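Local coordinates for protein exocyst complex component EXO70 (Saccharomyces cerevisiae, PDB 2B1E) that serves as a subunit of the exocyst, the complex that tethers secretory vesicles to sites of exocytosis, and takes part in the assembly of that complex, at residues A400-S405 against K449-S454; Y455-W460 against I523-P528; T517-I522 against V558-V563. One frame throughout, in Å; residues are numbered along the deposited sequence.

Contact 1 (A400-S405 against K449-S454); sequences ANPNSS and KKRYIS
The methyl group of Ala400 sits over one face of the Arg451 guanidinium, above its centre, with Ala400 CB 3.7 Å from Arg451 CZ. The arginine gets there by a bend in its chain. CG stands anti to the backbone N (chi1 176°), and the turn at chi3 (-64°) brings the guanidinium under the methyl group. One edge of the same group is used by the next residue of the helix. Arg451 NH1 donates to Tyr452 OH at 3.0 Å, and the hydroxyl oxygen lies almost in the guanidinium plane. This bond helps to fix the rotation of the flat group, while CG of Arg451 rests over the tyrosine ring. Tyr452 OH is also bonded to Glu384 OE1, which accepts from Ala400 N too, so this carboxylate ties the helix to the loop.

The helical partner is part of helix 440-473, in the C-terminal region of this all-helical, rod-like protein. The other partner is the loop between helices 364-391 and 410-429, which runs over the helix surface. The loop turns sharply here, in a type I beta turn from Asn401 to Ser404. Asn401 OD1 accepts from Asn403 N at 3.1 Å, which makes an Asx turn.

Pro402 enters that turn with its ring directed at the helix. The ring and the Arg451 side chain cross at about a right angle. Pro402 CG lies 3.7 Å from Arg451 O and 4.0 Å from Arg451 CG. Pro402 CB packs on Ser454 OG at 3.7 Å. The hydroxyl has its polar partner in Arg461.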
ATOM      1  N   ALA A 400      12.144 -28.261   9.245  1.00 18.50           N
ATOM      2  CA  ALA A 400      12.626 -28.304   7.873  1.00 20.08           C
ATOM      3  C   ALA A 400      13.702 -29.353   7.680  1.00 20.03           C
ATOM      4  O   ALA A 400      14.674 -29.129   6.964  1.00 23.30           O
ATOM      5  CB  ALA A 400      13.155 -26.936   7.465  1.00 22.28           C
ATOM      6  N   ASN A 401      13.542 -30.497   8.324  1.00 19.65           N
ATOM      7  CA  ASN A 401      14.520 -31.559   8.176  1.00 17.36           C
ATOM      8  C   ASN A 401      13.840 -32.916   8.104  1.00 16.74           C
ATOM      9  O   ASN A 401      13.585 -33.546   9.122  1.00 17.32           O
ATOM     10  CB  ASN A 401      15.523 -31.531   9.333  1.00 17.12           C
ATOM     11  CG  ASN A 401      16.559 -32.634   9.226  1.00 20.19           C
ATOM     12  OD1 ASN A 401      16.691 -33.274   8.178  1.00 19.29           O
ATOM     13  ND2 ASN A 401      17.311 -32.855  10.305  1.00 19.26           N
ATOM     14  N   PRO A 402      13.522 -33.375   6.882  1.00 16.43           N
ATOM     15  CA  PRO A 402      12.867 -34.658   6.613  1.00 18.07           C
ATOM     16  C   PRO A 402      13.691 -35.874   7.045  1.00 18.87           C
ATOM     17  O   PRO A 402      13.166 -36.981   7.127  1.00 20.39           O
ATOM     18  CB  PRO A 402      12.668 -34.636   5.096  1.00 16.98           C
ATOM     19  CG  PRO A 402      12.533 -33.183   4.793  1.00 20.50           C
ATOM     20  CD  PRO A 402      13.593 -32.557   5.658  1.00 16.66           C
ATOM     21  N   ASN A 403      14.977 -35.663   7.318  1.00 19.47           N
ATOM     22  CA  ASN A 403      15.870 -36.750   7.710  1.00 20.08           C
ATOM     23  C   ASN A 403      16.223 -36.799   9.189  1.00 20.23           C
ATOM     24  O   ASN A 403      17.105 -37.555   9.591  1.00 18.19           O
ATOM     25  CB  ASN A 403      17.167 -36.671   6.901  1.00 23.33           C
ATOM     26  CG  ASN A 403      16.916 -36.619   5.414  1.00 25.75           C
ATOM     27  OD1 ASN A 403      16.298 -37.517   4.847  1.00 26.97           O
ATOM     28  ND2 ASN A 403      17.390 -35.556   4.772  1.00 26.29           N
ATOM     29  N   SER A 404      15.546 -35.994   9.997  1.00 19.30           N
ATOM     30  CA  SER A 404      15.809 -35.974  11.431  1.00 19.97           C
ATOM     31  C   SER A 404      15.454 -37.309  12.095  1.00 20.02           C
ATOM     32  O   SER A 404      14.285 -37.708  12.114  1.00 17.92           O
ATOM     33  CB  SER A 404      15.005 -34.854  12.087  1.00 19.30           C
ATOM     34  OG  SER A 404      15.154 -34.904  13.485  1.00 21.37           O
ATOM     35  N   SER A 405      16.456 -37.997  12.644  1.00 18.40           N
ATOM     36  CA  SER A 405      16.201 -39.273  13.313  1.00 18.97           C
ATOM     37  C   SER A 405      15.580 -38.966  14.671  1.00 18.92           C
ATOM     38  O   SER A 405      14.775 -39.742  15.184  1.00 18.19           O
ATOM     39  CB  SER A 405      17.500 -40.068  13.501  1.00 21.14           C
ATOM     40  OG  SER A 405      18.366 -39.425  14.420  1.00 22.23           O
ATOM     41  N   LYS A 449       5.664 -28.112  -0.195  1.00 19.33           N
ATOM     42  CA  LYS A 449       4.867 -29.328  -0.134  1.00 18.48           C
ATOM     43  C   LYS A 449       5.709 -30.591  -0.241  1.00 18.45           C
ATOM     44  O   LYS A 449       5.433 -31.582   0.431  1.00 16.61           O
ATOM     45  CB  LYS A 449       3.803 -29.326  -1.233  1.00 21.68           C
ATOM     46  CG  LYS A 449       2.875 -28.113  -1.179  1.00 25.90           C
ATOM     47  CD  LYS A 449       1.677 -28.257  -2.118  1.00 27.64           C
ATOM     48  CE  LYS A 449       2.101 -28.567  -3.538  1.00 28.96           C
ATOM     49  NZ  LYS A 449       0.934 -28.678  -4.460  1.00 31.11           N
ATOM     50  N   LYS A 450       6.740 -30.564  -1.079  1.00 17.88           N
ATOM     51  CA  LYS A 450       7.587 -31.737  -1.222  1.00 20.04           C
ATOM     52  C   LYS A 450       8.324 -32.041   0.076  1.00 17.76           C
ATOM     53  O   LYS A 450       8.566 -33.205   0.397  1.00 16.86           O
ATOM     54  CB  LYS A 450       8.577 -31.538  -2.377  1.00 23.35           C
ATOM     55  CG  LYS A 450       7.877 -31.549  -3.729  1.00 28.03           C
ATOM     56  CD  LYS A 450       8.803 -31.171  -4.875  1.00 30.93           C
ATOM     57  CE  LYS A 450       8.001 -31.050  -6.165  1.00 32.40           C
ATOM     58  NZ  LYS A 450       8.826 -30.543  -7.287  1.00 35.18           N
ATOM     59  N   ARG A 451       8.678 -31.000   0.821  1.00 16.96           N
ATOM     60  CA  ARG A 451       9.378 -31.188   2.094  1.00 16.12           C
ATOM     61  C   ARG A 451       8.522 -32.034   3.024  1.00 14.64           C
ATOM     62  O   ARG A 451       9.003 -33.008   3.602  1.00 16.39           O
ATOM     63  CB  ARG A 451       9.664 -29.837   2.767  1.00 16.57           C
ATOM     64  CG  ARG A 451      10.311 -29.945   4.151  1.00 17.46           C
ATOM     65  CD  ARG A 451      10.147 -28.646   4.953  1.00 18.10           C
ATOM     66  NE  ARG A 451      10.837 -27.515   4.331  1.00 18.58           N
ATOM     67  CZ  ARG A 451      10.729 -26.257   4.745  1.00 20.36           C
ATOM     68  NH1 ARG A 451       9.952 -25.964   5.782  1.00 17.08           N
ATOM     69  NH2 ARG A 451      11.411 -25.290   4.135  1.00 19.50           N
ATOM     70  N   TYR A 452       7.244 -31.673   3.152  1.00 12.33           N
ATOM     71  CA  TYR A 452       6.351 -32.403   4.039  1.00 12.14           C
ATOM     72  C   TYR A 452       5.835 -33.706   3.445  1.00 13.45           C
ATOM     73  O   TYR A 452       5.404 -34.601   4.176  1.00 14.18           O
ATOM     74  CB  TYR A 452       5.232 -31.462   4.526  1.00 12.14           C
ATOM     75  CG  TYR A 452       5.831 -30.358   5.371  1.00 12.17           C
ATOM     76  CD1 TYR A 452       6.400 -30.647   6.614  1.00 14.13           C
ATOM     77  CD2 TYR A 452       5.981 -29.064   4.870  1.00 11.71           C
ATOM     78  CE1 TYR A 452       7.117 -29.688   7.325  1.00 13.18           C
ATOM     79  CE2 TYR A 452       6.695 -28.092   5.581  1.00 10.92           C
ATOM     80  CZ  TYR A 452       7.264 -28.413   6.804  1.00 12.63           C
ATOM     81  OH  TYR A 452       8.010 -27.472   7.495  1.00 12.19           O
ATOM     82  N   ILE A 453       5.889 -33.830   2.121  1.00 12.72           N
ATOM     83  CA  ILE A 453       5.513 -35.090   1.491  1.00 12.08           C
ATOM     84  C   ILE A 453       6.664 -35.989   1.932  1.00 11.77           C
ATOM     85  O   ILE A 453       6.470 -37.131   2.339  1.00 12.63           O
ATOM     86  CB  ILE A 453       5.526 -34.993  -0.054  1.00 12.82           C
ATOM     87  CG1 ILE A 453       4.275 -34.254  -0.545  1.00 14.93           C
ATOM     88  CG2 ILE A 453       5.627 -36.393  -0.665  1.00 15.10           C
ATOM     89  CD1 ILE A 453       4.407 -33.691  -1.976  1.00 13.54           C
ATOM     90  N   SER A 454       7.875 -35.439   1.870  1.00 13.21           N
ATOM     91  CA  SER A 454       9.067 -36.175   2.269  1.00 11.89           C
ATOM     92  C   SER A 454       8.977 -36.607   3.743  1.00 11.41           C
ATOM     93  O   SER A 454       9.402 -37.707   4.097  1.00 11.20           O
ATOM     94  CB  SER A 454      10.320 -35.323   2.020  1.00 14.34           C
ATOM     95  OG  SER A 454      11.465 -36.156   1.938  1.00 17.67           O
TER

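Contact 2 (Y455-W460 against I523-P528); sequences YMVSDW and ISLVMP
Two neighbouring helices of the C-terminal helical bundle meet here, 440-473 and 512-537. Their short segments run nearly parallel, at 9°, with axes 10.5 Å apart. Helix 483-504 comes between them in the chain, so the parallel pair is not joined by a simple hairpin. The contact is apolar and mostly buried.

Leu525 reaches across towards helix 440-473. With CG anti to the backbone N (chi1 -169°), the branch reaches out and its CD2 does the touching. Leu525 CD2 meets Val457 CG1 at 3.8 Å, and the two side chains cross obliquely. The same methyl also rests against the next helical turn. It lies 3.8 Å from the backbone C of Trp460 and 3.9 Å from Trp460 CB. Leu525 thus sits between residues three apart on the opposing helix.

The CB of Trp460 is directed at helix 512-537, and Ile522 of that helix touches its side chain. Leu500, Val501 and Thr504 of helix 483-504 pack against it, as does Leu562 of helix 552-563. The indole therefore stands where four helices come together, and these neighbours would probably restrict its rotation. Along the helix interface, Val457 also touches Leu518 and Glu521.

Val526 meets the six-membered part of the indole with a single methyl. With CG1 anti to the backbone N (chi1 175°), it is CG2, on the other branch, that meets the ring. The approach is oblique. Val526 CG2 comes to 3.7 Å from Trp460 CE3 and to 4.2 Å from Trp460 CZ3.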
ATOM      1  N   TYR A 455       8.431 -35.749   4.603  1.00 11.26           N
ATOM      2  CA  TYR A 455       8.256 -36.116   6.015  1.00 11.45           C
ATOM      3  C   TYR A 455       7.404 -37.395   6.096  1.00 10.36           C
ATOM      4  O   TYR A 455       7.716 -38.308   6.854  1.00 10.07           O
ATOM      5  CB  TYR A 455       7.536 -35.004   6.797  1.00 10.23           C
ATOM      6  CG  TYR A 455       8.444 -33.991   7.474  1.00 12.51           C
ATOM      7  CD1 TYR A 455       9.424 -33.319   6.755  1.00 12.60           C
ATOM      8  CD2 TYR A 455       8.287 -33.675   8.826  1.00 12.34           C
ATOM      9  CE1 TYR A 455      10.224 -32.364   7.345  1.00 11.20           C
ATOM     10  CE2 TYR A 455       9.093 -32.702   9.435  1.00 13.29           C
ATOM     11  CZ  TYR A 455      10.060 -32.057   8.682  1.00 14.85           C
ATOM     12  OH  TYR A 455      10.890 -31.111   9.251  1.00 14.62           O
ATOM     13  N   MET A 456       6.333 -37.455   5.307  1.00 10.99           N
ATOM     14  CA  MET A 456       5.440 -38.621   5.317  1.00 12.87           C
ATOM     15  C   MET A 456       6.049 -39.887   4.716  1.00 11.11           C
ATOM     16  O   MET A 456       5.671 -40.993   5.085  1.00 13.09           O
ATOM     17  CB  MET A 456       4.119 -38.311   4.578  1.00 10.45           C
ATOM     18  CG  MET A 456       3.199 -37.309   5.289  1.00 10.86           C
ATOM     19  SD  MET A 456       1.499 -37.240   4.615  1.00  7.44           S
ATOM     20  CE  MET A 456       1.838 -36.815   2.950  1.00 18.84           C
ATOM     21  N   VAL A 457       6.979 -39.725   3.786  1.00 14.00           N
ATOM     22  CA  VAL A 457       7.626 -40.869   3.142  1.00 14.59           C
ATOM     23  C   VAL A 457       8.848 -41.359   3.928  1.00 16.60           C
ATOM     24  O   VAL A 457       9.275 -42.509   3.774  1.00 15.79           O
ATOM     25  CB  VAL A 457       8.064 -40.494   1.692  1.00 15.56           C
ATOM     26  CG1 VAL A 457       8.865 -41.618   1.057  1.00 19.27           C
ATOM     27  CG2 VAL A 457       6.839 -40.202   0.841  1.00 17.65           C
ATOM     28  N   SER A 458       9.385 -40.496   4.792  1.00 16.63           N
ATOM     29  CA  SER A 458      10.588 -40.812   5.557  1.00 16.54           C
ATOM     30  C   SER A 458      10.610 -42.118   6.335  1.00 15.38           C
ATOM     31  O   SER A 458      11.606 -42.838   6.304  1.00 10.20           O
ATOM     32  CB  SER A 458      10.934 -39.672   6.514  1.00 19.12           C
ATOM     33  OG  SER A 458      12.182 -39.943   7.139  1.00 18.20           O
ATOM     34  N   ASP A 459       9.527 -42.418   7.045  1.00 13.58           N
ATOM     35  CA  ASP A 459       9.460 -43.647   7.826  1.00 13.54           C
ATOM     36  C   ASP A 459       9.538 -44.868   6.914  1.00 12.82           C
ATOM     37  O   ASP A 459      10.066 -45.914   7.298  1.00  9.73           O
ATOM     38  CB  ASP A 459       8.176 -43.671   8.667  1.00 13.39           C
ATOM     39  CG  ASP A 459       8.213 -42.672   9.838  1.00 17.69           C
ATOM     40  OD1 ASP A 459       9.085 -41.771   9.854  1.00 15.07           O
ATOM     41  OD2 ASP A 459       7.354 -42.778  10.745  1.00 14.69           O
ATOM     42  N   TRP A 460       9.009 -44.742   5.702  1.00 10.06           N
ATOM     43  CA  TRP A 460       9.062 -45.845   4.763  1.00 11.24           C
ATOM     44  C   TRP A 460      10.509 -46.027   4.281  1.00 11.74           C
ATOM     45  O   TRP A 460      10.932 -47.150   3.998  1.00 11.70           O
ATOM     46  CB  TRP A 460       8.139 -45.594   3.559  1.00 10.30           C
ATOM     47  CG  TRP A 460       6.686 -45.605   3.890  1.00 11.20           C
ATOM     48  CD1 TRP A 460       5.906 -44.523   4.206  1.00 14.33           C
ATOM     49  CD2 TRP A 460       5.827 -46.750   3.951  1.00 14.10           C
ATOM     50  NE1 TRP A 460       4.618 -44.922   4.456  1.00 12.84           N
ATOM     51  CE2 TRP A 460       4.538 -46.286   4.308  1.00 14.80           C
ATOM     52  CE3 TRP A 460       6.017 -48.125   3.736  1.00 12.68           C
ATOM     53  CZ2 TRP A 460       3.445 -47.148   4.457  1.00 16.84           C
ATOM     54  CZ3 TRP A 460       4.929 -48.983   3.884  1.00 15.80           C
ATOM     55  CH2 TRP A 460       3.659 -48.490   4.241  1.00 16.83           C
ATOM     56  N   ILE A 523       4.975 -46.795  -3.076  1.00 13.38           N
ATOM     57  CA  ILE A 523       5.125 -47.992  -3.895  1.00 14.81           C
ATOM     58  C   ILE A 523       6.506 -48.021  -4.576  1.00 16.49           C
ATOM     59  O   ILE A 523       7.159 -49.063  -4.599  1.00 15.47           O
ATOM     60  CB  ILE A 523       3.987 -48.083  -4.957  1.00 17.63           C
ATOM     61  CG1 ILE A 523       2.649 -48.329  -4.242  1.00 16.61           C
ATOM     62  CG2 ILE A 523       4.279 -49.205  -5.966  1.00 18.22           C
ATOM     63  CD1 ILE A 523       1.429 -48.364  -5.164  1.00 19.63           C
ATOM     64  N   SER A 524       6.956 -46.881  -5.101  1.00 15.18           N
ATOM     65  CA  SER A 524       8.265 -46.802  -5.758  1.00 16.63           C
ATOM     66  C   SER A 524       9.415 -47.184  -4.833  1.00 17.96           C
ATOM     67  O   SER A 524      10.446 -47.697  -5.276  1.00 16.45           O
ATOM     68  CB  SER A 524       8.531 -45.379  -6.277  1.00 18.18           C
ATOM     69  OG  SER A 524       7.958 -45.178  -7.554  1.00 17.80           O
ATOM     70  N   LEU A 525       9.238 -46.921  -3.547  1.00 14.97           N
ATOM     71  CA  LEU A 525      10.267 -47.202  -2.562  1.00 17.48           C
ATOM     72  C   LEU A 525      10.239 -48.644  -2.061  1.00 16.22           C
ATOM     73  O   LEU A 525      11.266 -49.315  -1.994  1.00 15.50           O
ATOM     74  CB  LEU A 525      10.088 -46.231  -1.394  1.00 18.33           C
ATOM     75  CG  LEU A 525      11.139 -46.070  -0.304  1.00 21.87           C
ATOM     76  CD1 LEU A 525      12.492 -45.719  -0.910  1.00 21.85           C
ATOM     77  CD2 LEU A 525      10.670 -44.960   0.630  1.00 23.14           C
ATOM     78  N   VAL A 526       9.052 -49.121  -1.725  1.00 14.94           N
ATOM     79  CA  VAL A 526       8.894 -50.461  -1.193  1.00 12.89           C
ATOM     80  C   VAL A 526       8.902 -51.637  -2.178  1.00 14.61           C
ATOM     81  O   VAL A 526       9.614 -52.622  -1.960  1.00 11.34           O
ATOM     82  CB  VAL A 526       7.589 -50.549  -0.376  1.00 14.11           C
ATOM     83  CG1 VAL A 526       7.349 -51.971   0.078  1.00 13.43           C
ATOM     84  CG2 VAL A 526       7.669 -49.620   0.816  1.00 11.61           C
ATOM     85  N   MET A 527       8.127 -51.547  -3.258  1.00 10.58           N
ATOM     86  CA  MET A 527       8.036 -52.689  -4.161  1.00 12.23           C
ATOM     87  C   MET A 527       9.285 -53.137  -4.917  1.00 11.63           C
ATOM     88  O   MET A 527       9.570 -54.330  -4.963  1.00 12.35           O
ATOM     89  CB  MET A 527       6.857 -52.513  -5.120  1.00 12.28           C
ATOM     90  CG  MET A 527       5.482 -52.589  -4.418  1.00 12.60           C
ATOM     91  SD  MET A 527       5.277 -53.958  -3.232  1.00 12.94           S
ATOM     92  CE  MET A 527       5.901 -55.381  -4.214  1.00 16.78           C
ATOM     93  N   PRO A 528      10.042 -52.208  -5.522  1.00 12.31           N
ATOM     94  CA  PRO A 528      11.228 -52.710  -6.225  1.00 13.09           C
ATOM     95  C   PRO A 528      12.144 -53.492  -5.279  1.00 13.67           C
ATOM     96  O   PRO A 528      12.642 -54.559  -5.633  1.00 14.72           O
ATOM     97  CB  PRO A 528      11.880 -51.431  -6.756  1.00 16.10           C
ATOM     98  CG  PRO A 528      10.680 -50.556  -7.053  1.00 15.97           C
ATOM     99  CD  PRO A 528       9.814 -50.780  -5.815  1.00 13.41           C
TER

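Contact 3 (T517-I522 against V558-V563); sequences TLKSEI and VLNQLV
Segments 517-522 and 558-563 are helical and run antiparallel, with 160° between their directions and 10.0 Å between their axes. The backbones come nearest at Lys519 and Val563, whose CA atoms are 5.1 Å apart. The CB of Val563 is directed at the opposing helix, and its side chain crosses that of Lys519 at about a right angle. Val563 CG2 and Lys519 CG are only 3.4 Å apart, one of three carbon pairs here tighter than usual. With chi1 at -60°, that methyl stands between the backbone N and the carbonyl carbon, a crowded position. The lysine chain is extended beyond CG and passes the valine, with Lys519 CE near the side-chain OD1 of Asn560. Lys519 NZ donates to a water at 3.1 Å, and that water donates to the backbone O of Asn560 at 3.0 Å.

Helix 552-563 is the last of the chain and packs against helices 483-504 and 512-537 in the C-terminal bundle. An alanine in place of Val563 would lose both gamma methyls and would probably open a gap beside CG and CD of Lys519.

On the buried side, Ile522 CG2 faces Leu559 CD2 at 4.2 Å, and Leu559 also touches Phe497.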
ATOM      1  N   THR A 517       0.650 -38.624  -5.367  1.00 17.83           N
ATOM      2  CA  THR A 517       2.094 -38.514  -5.136  1.00 17.61           C
ATOM      3  C   THR A 517       2.535 -39.435  -4.007  1.00 17.12           C
ATOM      4  O   THR A 517       3.553 -40.124  -4.116  1.00 16.76           O
ATOM      5  CB  THR A 517       2.504 -37.077  -4.789  1.00 16.79           C
ATOM      6  OG1 THR A 517       2.113 -36.205  -5.852  1.00 17.21           O
ATOM      7  CG2 THR A 517       4.019 -36.985  -4.612  1.00 15.11           C
ATOM      8  N   LEU A 518       1.774 -39.446  -2.917  1.00 15.54           N
ATOM      9  CA  LEU A 518       2.102 -40.319  -1.800  1.00 17.42           C
ATOM     10  C   LEU A 518       2.031 -41.779  -2.227  1.00 17.71           C
ATOM     11  O   LEU A 518       2.872 -42.588  -1.829  1.00 15.59           O
ATOM     12  CB  LEU A 518       1.151 -40.078  -0.628  1.00 18.49           C
ATOM     13  CG  LEU A 518       1.716 -39.112   0.413  1.00 19.05           C
ATOM     14  CD1 LEU A 518       2.889 -39.782   1.140  1.00 19.87           C
ATOM     15  CD2 LEU A 518       2.163 -37.823  -0.268  1.00 19.01           C
ATOM     16  N   LYS A 519       1.022 -42.118  -3.024  1.00 16.38           N
ATOM     17  CA  LYS A 519       0.879 -43.490  -3.499  1.00 18.26           C
ATOM     18  C   LYS A 519       2.093 -43.869  -4.350  1.00 16.42           C
ATOM     19  O   LYS A 519       2.683 -44.923  -4.158  1.00 15.19           O
ATOM     20  CB  LYS A 519      -0.397 -43.653  -4.336  1.00 19.56           C
ATOM     21  CG  LYS A 519      -0.464 -44.976  -5.125  1.00 23.05           C
ATOM     22  CD  LYS A 519      -1.664 -45.016  -6.079  1.00 24.74           C
ATOM     23  CE  LYS A 519      -1.701 -46.308  -6.903  1.00 27.71           C
ATOM     24  NZ  LYS A 519      -2.921 -46.392  -7.779  1.00 27.29           N
ATOM     25  N   SER A 520       2.459 -43.009  -5.293  1.00 18.32           N
ATOM     26  CA  SER A 520       3.599 -43.294  -6.163  1.00 18.27           C
ATOM     27  C   SER A 520       4.906 -43.463  -5.398  1.00 16.68           C
ATOM     28  O   SER A 520       5.645 -44.413  -5.629  1.00 15.74           O
ATOM     29  CB  SER A 520       3.782 -42.184  -7.200  1.00 20.73           C
ATOM     30  OG  SER A 520       2.761 -42.221  -8.183  1.00 25.44           O
ATOM     31  N   GLU A 521       5.184 -42.540  -4.486  1.00 14.50           N
ATOM     32  CA  GLU A 521       6.424 -42.576  -3.724  1.00 13.50           C
ATOM     33  C   GLU A 521       6.549 -43.768  -2.775  1.00 14.50           C
ATOM     34  O   GLU A 521       7.636 -44.317  -2.616  1.00 12.99           O
ATOM     35  CB  GLU A 521       6.604 -41.268  -2.956  1.00 14.65           C
ATOM     36  CG  GLU A 521       6.769 -40.033  -3.836  1.00 15.32           C
ATOM     37  CD  GLU A 521       7.993 -40.101  -4.754  1.00 17.63           C
ATOM     38  OE1 GLU A 521       9.040 -40.646  -4.333  1.00 19.77           O
ATOM     39  OE2 GLU A 521       7.919 -39.590  -5.894  1.00 15.10           O
ATOM     40  N   ILE A 522       5.460 -44.169  -2.132  1.00 10.29           N
ATOM     41  CA  ILE A 522       5.548 -45.310  -1.232  1.00 13.36           C
ATOM     42  C   ILE A 522       5.767 -46.592  -2.029  1.00 13.63           C
ATOM     43  O   ILE A 522       6.646 -47.385  -1.705  1.00 14.10           O
ATOM     44  CB  ILE A 522       4.281 -45.452  -0.363  1.00 13.70           C
ATOM     45  CG1 ILE A 522       4.163 -44.237   0.561  1.00 14.31           C
ATOM     46  CG2 ILE A 522       4.336 -46.743   0.441  1.00 16.83           C
ATOM     47  CD1 ILE A 522       3.015 -44.319   1.549  1.00 12.66           C
ATOM     48  N   VAL A 558      -1.782 -55.049  -0.610  1.00 15.70           N
ATOM     49  CA  VAL A 558      -1.902 -54.320   0.646  1.00 15.46           C
ATOM     50  C   VAL A 558      -1.634 -52.845   0.399  1.00 14.50           C
ATOM     51  O   VAL A 558      -2.416 -51.983   0.792  1.00 13.76           O
ATOM     52  CB  VAL A 558      -0.893 -54.835   1.686  1.00 14.94           C
ATOM     53  CG1 VAL A 558      -0.896 -53.934   2.905  1.00 13.02           C
ATOM     54  CG2 VAL A 558      -1.244 -56.252   2.066  1.00 16.48           C
ATOM     55  N   LEU A 559      -0.519 -52.556  -0.260  1.00 15.54           N
ATOM     56  CA  LEU A 559      -0.167 -51.179  -0.545  1.00 16.18           C
ATOM     57  C   LEU A 559      -1.194 -50.462  -1.405  1.00 18.00           C
ATOM     58  O   LEU A 559      -1.496 -49.303  -1.154  1.00 18.46           O
ATOM     59  CB  LEU A 559       1.199 -51.103  -1.223  1.00 16.83           C
ATOM     60  CG  LEU A 559       2.408 -51.304  -0.309  1.00 17.30           C
ATOM     61  CD1 LEU A 559       3.674 -51.037  -1.116  1.00 18.77           C
ATOM     62  CD2 LEU A 559       2.324 -50.351   0.887  1.00 18.70           C
ATOM     63  N   ASN A 560      -1.714 -51.131  -2.431  1.00 20.20           N
ATOM     64  CA  ASN A 560      -2.702 -50.493  -3.296  1.00 23.82           C
ATOM     65  C   ASN A 560      -3.949 -50.119  -2.501  1.00 24.57           C
ATOM     66  O   ASN A 560      -4.542 -49.067  -2.721  1.00 25.38           O
ATOM     67  CB  ASN A 560      -3.103 -51.414  -4.460  1.00 26.09           C
ATOM     68  CG  ASN A 560      -2.043 -51.493  -5.549  1.00 28.46           C
ATOM     69  OD1 ASN A 560      -1.454 -50.481  -5.945  1.00 26.75           O
ATOM     70  ND2 ASN A 560      -1.816 -52.699  -6.061  1.00 30.24           N
ATOM     71  N   GLN A 561      -4.351 -50.982  -1.578  1.00 27.69           N
ATOM     72  CA  GLN A 561      -5.535 -50.709  -0.767  1.00 30.35           C
ATOM     73  C   GLN A 561      -5.263 -49.571   0.202  1.00 30.27           C
ATOM     74  O   GLN A 561      -6.142 -48.771   0.500  1.00 29.86           O
ATOM     75  CB  GLN A 561      -5.961 -51.958   0.003  1.00 32.26           C
ATOM     76  CG  GLN A 561      -6.612 -53.029  -0.857  1.00 37.13           C
ATOM     77  CD  GLN A 561      -6.983 -54.270  -0.060  1.00 39.99           C
ATOM     78  OE1 GLN A 561      -6.112 -55.035   0.364  1.00 42.19           O
ATOM     79  NE2 GLN A 561      -8.282 -54.471   0.155  1.00 41.84           N
ATOM     80  N   LEU A 562      -4.032 -49.503   0.689  1.00 29.85           N
ATOM     81  CA  LEU A 562      -3.642 -48.455   1.615  1.00 30.14           C
ATOM     82  C   LEU A 562      -3.632 -47.083   0.954  1.00 31.66           C
ATOM     83  O   LEU A 562      -4.113 -46.107   1.528  1.00 30.54           O
ATOM     84  CB  LEU A 562      -2.252 -48.748   2.175  1.00 29.07           C
ATOM     85  CG  LEU A 562      -1.589 -47.604   2.941  1.00 28.87           C
ATOM     86  CD1 LEU A 562      -2.404 -47.290   4.196  1.00 27.76           C
ATOM     87  CD2 LEU A 562      -0.159 -47.995   3.295  1.00 26.12           C
ATOM     88  N   VAL A 563      -3.082 -47.018  -0.256  1.00 34.62           N
ATOM     89  CA  VAL A 563      -2.964 -45.762  -0.999  1.00 38.44           C
ATOM     90  C   VAL A 563      -4.252 -45.213  -1.604  1.00 39.92           C
ATOM     91  O   VAL A 563      -4.443 -43.995  -1.644  1.00 40.25           O
ATOM     92  CB  VAL A 563      -1.920 -45.886  -2.133  1.00 38.37           C
ATOM     93  CG1 VAL A 563      -0.560 -46.219  -1.547  1.00 39.23           C
ATOM     94  CG2 VAL A 563      -2.351 -46.951  -3.128  1.00 39.85           C
TER
HETATM   95  O   HOH W   1      -4.297 -47.979  -5.476  1.00 39.51           O

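Contact 1 lies at the surface, contact 2 is buried, and contact 3 runs from exposed to buried. Contacts 1 and 2 share helix 440-473 on consecutive turns. They are tied by Tyr455 OH to Asn401 N and by Ser458 OG to Pro402 O, both probable hydrogen bonds. Contacts 2 and 3 share helix 512-537, and their centres are about 9 Å apart. Trp460 of contact 2 packs on Ile522 and Leu562 of contact 3. Contact 1 joins a loop to a helix through a methyl on a guanidinium and a proline ring on the helix surface. Contact 2 is apolar throughout. Contact 3 adds a water bridge at its exposed side.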